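Local coordinates for glucose-binding protein (Thermus thermophilus HB27, PDB 2B3F), which binds glucose or galactose in the periplasm and probably hands the sugar on to a membrane transport system, at residues L71-S85 with D103-P115. Numbering follows the deposited sequence.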
loop_
_atom_site.group_PDB
_atom_site.type_symbol
_atom_site.label_atom_id
_atom_site.label_comp_id
_atom_site.label_asym_id
_atom_site.label_seq_id
_atom_site.Cartn_x
_atom_site.Cartn_y
_atom_site.Cartn_z
ATOM N N LEU A 71 -10.270 -5.207 5.291
ATOM C CA LEU A 71 -10.911 -5.041 6.601
ATOM C C LEU A 71 -12.260 -5.758 6.647
ATOM O O LEU A 71 -12.540 -6.549 7.548
ATOM C CB LEU A 71 -11.136 -3.555 6.856
ATOM C CG LEU A 71 -12.001 -3.107 8.041
ATOM C CD1 LEU A 71 -11.362 -3.471 9.366
ATOM C CD2 LEU A 71 -12.211 -1.613 7.921
ATOM N N ILE A 72 -13.107 -5.439 5.678
ATOM C CA ILE A 72 -14.498 -5.880 5.738
ATOM C C ILE A 72 -14.625 -7.396 5.605
ATOM O O ILE A 72 -15.304 -8.044 6.396
ATOM C CB ILE A 72 -15.361 -5.162 4.674
ATOM C CG1 ILE A 72 -15.387 -3.641 4.910
ATOM C CG2 ILE A 72 -16.787 -5.711 4.668
ATOM C CD1 ILE A 72 -15.671 -3.186 6.314
ATOM N N GLY A 73 -13.922 -7.962 4.631
ATOM C CA GLY A 73 -14.124 -9.351 4.251
ATOM C C GLY A 73 -13.494 -10.367 5.172
ATOM O O GLY A 73 -13.704 -11.574 4.983
ATOM N N THR A 74 -12.712 -9.911 6.153
ATOM C CA THR A 74 -12.090 -10.847 7.097
ATOM C C THR A 74 -12.688 -10.736 8.505
ATOM O O THR A 74 -13.577 -11.526 8.832
ATOM C CB THR A 74 -10.566 -10.734 7.059
ATOM O OG1 THR A 74 -10.129 -10.965 5.701
ATOM C CG2 THR A 74 -9.923 -11.779 7.967
ATOM N N TRP A 75 -12.236 -9.792 9.329
ATOM C CA TRP A 75 -12.623 -9.829 10.760
ATOM C C TRP A 75 -13.948 -9.131 11.044
ATOM O O TRP A 75 -14.582 -9.423 12.067
ATOM C CB TRP A 75 -11.471 -9.372 11.697
ATOM C CG TRP A 75 -10.278 -10.262 11.493
ATOM C CD1 TRP A 75 -9.048 -9.909 11.010
ATOM C CD2 TRP A 75 -10.245 -11.674 11.677
ATOM N NE1 TRP A 75 -8.250 -11.020 10.895
ATOM C CE2 TRP A 75 -8.957 -12.119 11.290
ATOM C CE3 TRP A 75 -11.178 -12.616 12.121
ATOM C CZ2 TRP A 75 -8.581 -13.459 11.347
ATOM C CZ3 TRP A 75 -10.806 -13.949 12.171
ATOM C CH2 TRP A 75 -9.516 -14.361 11.780
ATOM N N VAL A 76 -14.372 -8.253 10.132
ATOM C CA VAL A 76 -15.688 -7.599 10.236
ATOM C C VAL A 76 -16.825 -8.569 9.922
ATOM O O VAL A 76 -17.737 -8.760 10.765
ATOM C CB VAL A 76 -15.765 -6.335 9.366
ATOM C CG1 VAL A 76 -17.179 -5.781 9.340
ATOM C CG2 VAL A 76 -14.773 -5.273 9.892
ATOM N N VAL A 77 -16.793 -9.211 8.753
ATOM C CA VAL A 77 -17.838 -10.191 8.417
ATOM C C VAL A 77 -17.877 -11.356 9.403
ATOM O O VAL A 77 -18.920 -11.987 9.582
ATOM C CB VAL A 77 -17.734 -10.764 6.971
ATOM C CG1 VAL A 77 -17.977 -9.678 5.940
ATOM C CG2 VAL A 77 -16.420 -11.439 6.746
ATOM N N ALA A 78 -16.747 -11.638 10.039
ATOM C CA ALA A 78 -16.677 -12.679 11.057
ATOM C C ALA A 78 -17.178 -12.221 12.431
ATOM O O ALA A 78 -17.130 -13.001 13.381
ATOM C CB ALA A 78 -15.265 -13.213 11.158
ATOM N N ASN A 79 -17.627 -10.966 12.537
ATOM C CA ASN A 79 -18.195 -10.435 13.776
ATOM C C ASN A 79 -17.177 -10.421 14.919
ATOM O O ASN A 79 -17.504 -10.719 16.066
ATOM C CB ASN A 79 -19.464 -11.247 14.131
ATOM C CG ASN A 79 -20.553 -11.116 13.060
ATOM O OD1 ASN A 79 -21.000 -12.119 12.466
ATOM N ND2 ASN A 79 -20.950 -9.873 12.772
ATOM N N ARG A 80 -15.926 -10.090 14.597
ATOM C CA ARG A 80 -14.843 -10.060 15.593
ATOM C C ARG A 80 -14.360 -8.661 15.966
ATOM O O ARG A 80 -13.475 -8.529 16.812
ATOM C CB ARG A 80 -13.648 -10.891 15.092
ATOM C CG ARG A 80 -13.932 -12.366 14.981
ATOM C CD ARG A 80 -14.262 -13.061 16.330
ATOM N NE ARG A 80 -14.318 -14.525 16.160
ATOM C CZ ARG A 80 -13.298 -15.353 16.400
ATOM N NH1 ARG A 80 -12.134 -14.890 16.829
ATOM N NH2 ARG A 80 -13.426 -16.664 16.205
ATOM N N MET A 81 -14.949 -7.635 15.356
ATOM C CA MET A 81 -14.565 -6.256 15.594
ATOM C C MET A 81 -15.726 -5.470 16.212
ATOM O O MET A 81 -16.897 -5.755 15.919
ATOM C CB MET A 81 -14.195 -5.562 14.278
ATOM C CG MET A 81 -13.081 -6.223 13.461
ATOM S SD MET A 81 -11.575 -6.419 14.403
ATOM C CE MET A 81 -10.889 -4.786 14.306
ATOM N N GLU A 82 -15.385 -4.469 17.025
ATOM C CA GLU A 82 -16.386 -3.550 17.573
ATOM C C GLU A 82 -16.724 -2.432 16.587
ATOM O O GLU A 82 -15.867 -1.907 15.874
ATOM C CB GLU A 82 -15.899 -2.918 18.879
ATOM C CG GLU A 82 -15.810 -3.865 20.034
ATOM C CD GLU A 82 -15.795 -3.154 21.378
ATOM O OE1 GLU A 82 -16.399 -2.054 21.469
ATOM O OE2 GLU A 82 -15.177 -3.704 22.320
ATOM N N ASP A 83 -17.997 -2.056 16.576
ATOM C CA ASP A 83 -18.491 -0.924 15.815
ATOM C C ASP A 83 -18.010 0.354 16.482
ATOM O O ASP A 83 -18.200 0.534 17.691
ATOM C CB ASP A 83 -20.028 -0.990 15.800
ATOM C CG ASP A 83 -20.678 0.084 14.963
ATOM O OD1 ASP A 83 -20.012 0.949 14.376
ATOM O OD2 ASP A 83 -21.935 0.055 14.897
ATOM N N LEU A 84 -17.375 1.224 15.700
ATOM C CA LEU A 84 -16.765 2.453 16.186
ATOM C C LEU A 84 -17.608 3.709 15.912
ATOM O O LEU A 84 -17.127 4.816 16.103
ATOM C CB LEU A 84 -15.382 2.644 15.542
ATOM C CG LEU A 84 -14.406 1.470 15.691
ATOM C CD1 LEU A 84 -13.086 1.798 14.986
ATOM C CD2 LEU A 84 -14.147 1.173 17.157
ATOM N N SER A 85 -18.852 3.528 15.467
ATOM C CA SER A 85 -19.727 4.660 15.123
ATOM C C SER A 85 -19.805 5.725 16.231
ATOM O O SER A 85 -19.666 6.923 15.957
ATOM C CB SER A 85 -21.128 4.151 14.759
ATOM O OG SER A 85 -21.080 3.293 13.615
ATOM N N ASP A 103 -16.434 5.677 3.407
ATOM C CA ASP A 103 -17.120 4.585 2.729
ATOM C C ASP A 103 -16.334 3.276 2.796
ATOM O O ASP A 103 -16.923 2.234 3.018
ATOM C CB ASP A 103 -17.412 4.945 1.277
ATOM C CG ASP A 103 -18.473 6.038 1.127
ATOM O OD1 ASP A 103 -19.260 6.304 2.076
ATOM O OD2 ASP A 103 -18.528 6.625 0.023
ATOM N N LEU A 104 -15.007 3.329 2.653
ATOM C CA LEU A 104 -14.170 2.108 2.664
ATOM C C LEU A 104 -14.133 1.397 3.993
ATOM O O LEU A 104 -13.849 0.201 4.052
ATOM C CB LEU A 104 -12.721 2.437 2.315
ATOM C CG LEU A 104 -12.354 2.768 0.890
ATOM C CD1 LEU A 104 -10.891 3.104 0.841
ATOM C CD2 LEU A 104 -12.663 1.600 -0.047
ATOM N N ILE A 105 -14.369 2.134 5.071
ATOM C CA ILE A 105 -14.311 1.566 6.428
ATOM C C ILE A 105 -15.705 1.273 7.017
ATOM O O ILE A 105 -15.811 0.803 8.156
ATOM C CB ILE A 105 -13.487 2.475 7.396
ATOM C CG1 ILE A 105 -14.084 3.896 7.465
ATOM C CG2 ILE A 105 -12.060 2.570 6.920
ATOM C CD1 ILE A 105 -13.423 4.814 8.457
ATOM N N SER A 106 -16.740 1.513 6.213
ATOM C CA SER A 106 -18.141 1.411 6.631
ATOM C C SER A 106 -18.788 0.182 6.005
ATOM O O SER A 106 -18.522 -0.134 4.849
ATOM C CB SER A 106 -18.900 2.667 6.193
ATOM O OG SER A 106 -18.455 3.812 6.901
ATOM N N TYR A 107 -19.637 -0.504 6.763
ATOM C CA TYR A 107 -20.296 -1.715 6.273
ATOM C C TYR A 107 -21.476 -2.082 7.162
ATOM O O TYR A 107 -21.343 -2.147 8.394
ATOM C CB TYR A 107 -19.294 -2.874 6.261
ATOM C CG TYR A 107 -19.819 -4.192 5.713
ATOM C CD1 TYR A 107 -20.124 -4.327 4.359
ATOM C CD2 TYR A 107 -19.955 -5.312 6.537
ATOM C CE1 TYR A 107 -20.587 -5.528 3.838
ATOM C CE2 TYR A 107 -20.416 -6.531 6.021
ATOM C CZ TYR A 107 -20.732 -6.619 4.664
ATOM O OH TYR A 107 -21.197 -7.807 4.120
ATOM N N LYS A 108 -22.614 -2.359 6.535
ATOM C CA LYS A 108 -23.816 -2.793 7.252
ATOM C C LYS A 108 -24.152 -1.919 8.465
ATOM O O LYS A 108 -24.486 -2.416 9.535
ATOM C CB LYS A 108 -23.703 -4.267 7.639
ATOM C CG LYS A 108 -23.777 -5.175 6.425
ATOM C CD LYS A 108 -24.262 -6.563 6.763
ATOM C CE LYS A 108 -24.399 -7.444 5.522
ATOM N NZ LYS A 108 -25.113 -6.778 4.360
ATOM N N GLY A 109 -24.059 -0.610 8.288
ATOM C CA GLY A 109 -24.442 0.331 9.337
ATOM C C GLY A 109 -23.392 0.640 10.391
ATOM O O GLY A 109 -23.631 1.452 11.298
ATOM N N GLY A 110 -22.221 -0.002 10.299
ATOM C CA GLY A 110 -21.140 0.198 11.256
ATOM C C GLY A 110 -19.945 0.846 10.588
ATOM O O GLY A 110 -19.887 0.952 9.371
ATOM N N ILE A 111 -19.019 1.319 11.413
ATOM C CA ILE A 111 -17.738 1.893 10.967
ATOM C C ILE A 111 -16.678 1.147 11.767
ATOM O O ILE A 111 -16.786 1.045 12.989
ATOM C CB ILE A 111 -17.659 3.407 11.229
ATOM C CG1 ILE A 111 -18.792 4.125 10.496
ATOM C CG2 ILE A 111 -16.347 3.943 10.741
ATOM C CD1 ILE A 111 -18.882 5.604 10.772
ATOM N N TRP A 112 -15.670 0.590 11.077
ATOM C CA TRP A 112 -14.928 -0.541 11.646
ATOM C C TRP A 112 -13.444 -0.319 11.915
ATOM O O TRP A 112 -12.801 -1.164 12.544
ATOM C CB TRP A 112 -15.152 -1.790 10.775
ATOM C CG TRP A 112 -16.614 -2.101 10.618
ATOM C CD1 TRP A 112 -17.402 -1.798 9.554
ATOM C CD2 TRP A 112 -17.459 -2.738 11.583
ATOM N NE1 TRP A 112 -18.702 -2.231 9.780
ATOM C CE2 TRP A 112 -18.759 -2.814 11.021
ATOM C CE3 TRP A 112 -17.243 -3.255 12.869
ATOM C CZ2 TRP A 112 -19.841 -3.370 11.707
ATOM C CZ3 TRP A 112 -18.313 -3.827 13.545
ATOM C CH2 TRP A 112 -19.597 -3.882 12.955
ATOM N N SER A 113 -12.899 0.804 11.465
ATOM C CA SER A 113 -11.510 1.156 11.788
ATOM C C SER A 113 -11.283 2.655 11.639
ATOM O O SER A 113 -12.146 3.380 11.118
ATOM C CB SER A 113 -10.516 0.385 10.905
ATOM O OG SER A 113 -10.599 0.849 9.581
ATOM N N VAL A 114 -10.118 3.105 12.095
ATOM C CA VAL A 114 -9.736 4.505 12.060
ATOM C C VAL A 114 -8.510 4.656 11.168
ATOM O O VAL A 114 -7.440 4.130 11.505
ATOM C CB VAL A 114 -9.382 5.022 13.470
ATOM C CG1 VAL A 114 -9.069 6.526 13.440
ATOM C CG2 VAL A 114 -10.498 4.656 14.451
ATOM N N PRO A 115 -8.658 5.355 10.036
ATOM C CA PRO A 115 -7.520 5.564 9.133
ATOM C C PRO A 115 -6.457 6.482 9.712
ATOM O O PRO A 115 -6.784 7.527 10.286
ATOM C CB PRO A 115 -8.142 6.181 7.886
ATOM C CG PRO A 115 -9.618 6.117 8.086
ATOM C CD PRO A 115 -9.900 5.970 9.515
HETATM O O HOH W 1 -13.168 -2.004 15.124
HETATM O O HOH W 2 -23.836 1.689 14.072
HETATM O O HOH W 3 -22.577 4.457 11.722
#
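D83 OD1 is gripped by three donors, one of them from across the contact: the backbone N of I111, at 3.1 Å, reaches it from above the carboxylate plane. The hydroxyl of S85 meets the same oxygen on its syn side, with OG 2.7 Å from OD1, and S85 N closes an Asx turn onto it. Aspartate suits this place because its short arm, with CG anti to the backbone N (chi1 -176°), can bind both strand 110-111, through I111 N, and its own turn. Beside it, L84 N donates to I111 O at 2.8 Å, and water 2 joins D83 OD2 to G109 O.

The apolar half is built round W112. The beta-branch of V76 lets CG1 sit over the indole's five-membered ring, 3.7 Å from the centroid, while CG2 packs on W112 CB; G110 C lies on the opposite face, where a side chain would run into the indole. W112 NE1 donates in its ring plane to a lone pair of Y107 O, fixing the ring's rotation and bracing the type I' turn from Y107 to G110. Isoleucine serves two rings: I72 CG2 lies 3.5 Å from the Y107 centroid, and I72 CD1 rests 3.9 Å from W112 CD1. A leucine in place of W112 would probably leave Y107 O without its indole donor and open a gap under V76 CG1.

The hairpin 106-111 is held between helix 69-76 and the turn leading into helix 85-91. Three donors on OD1 would be expected to stabilise a charged D83; the polar bonds set the turn's place, while V76 and I72 fill ring faces.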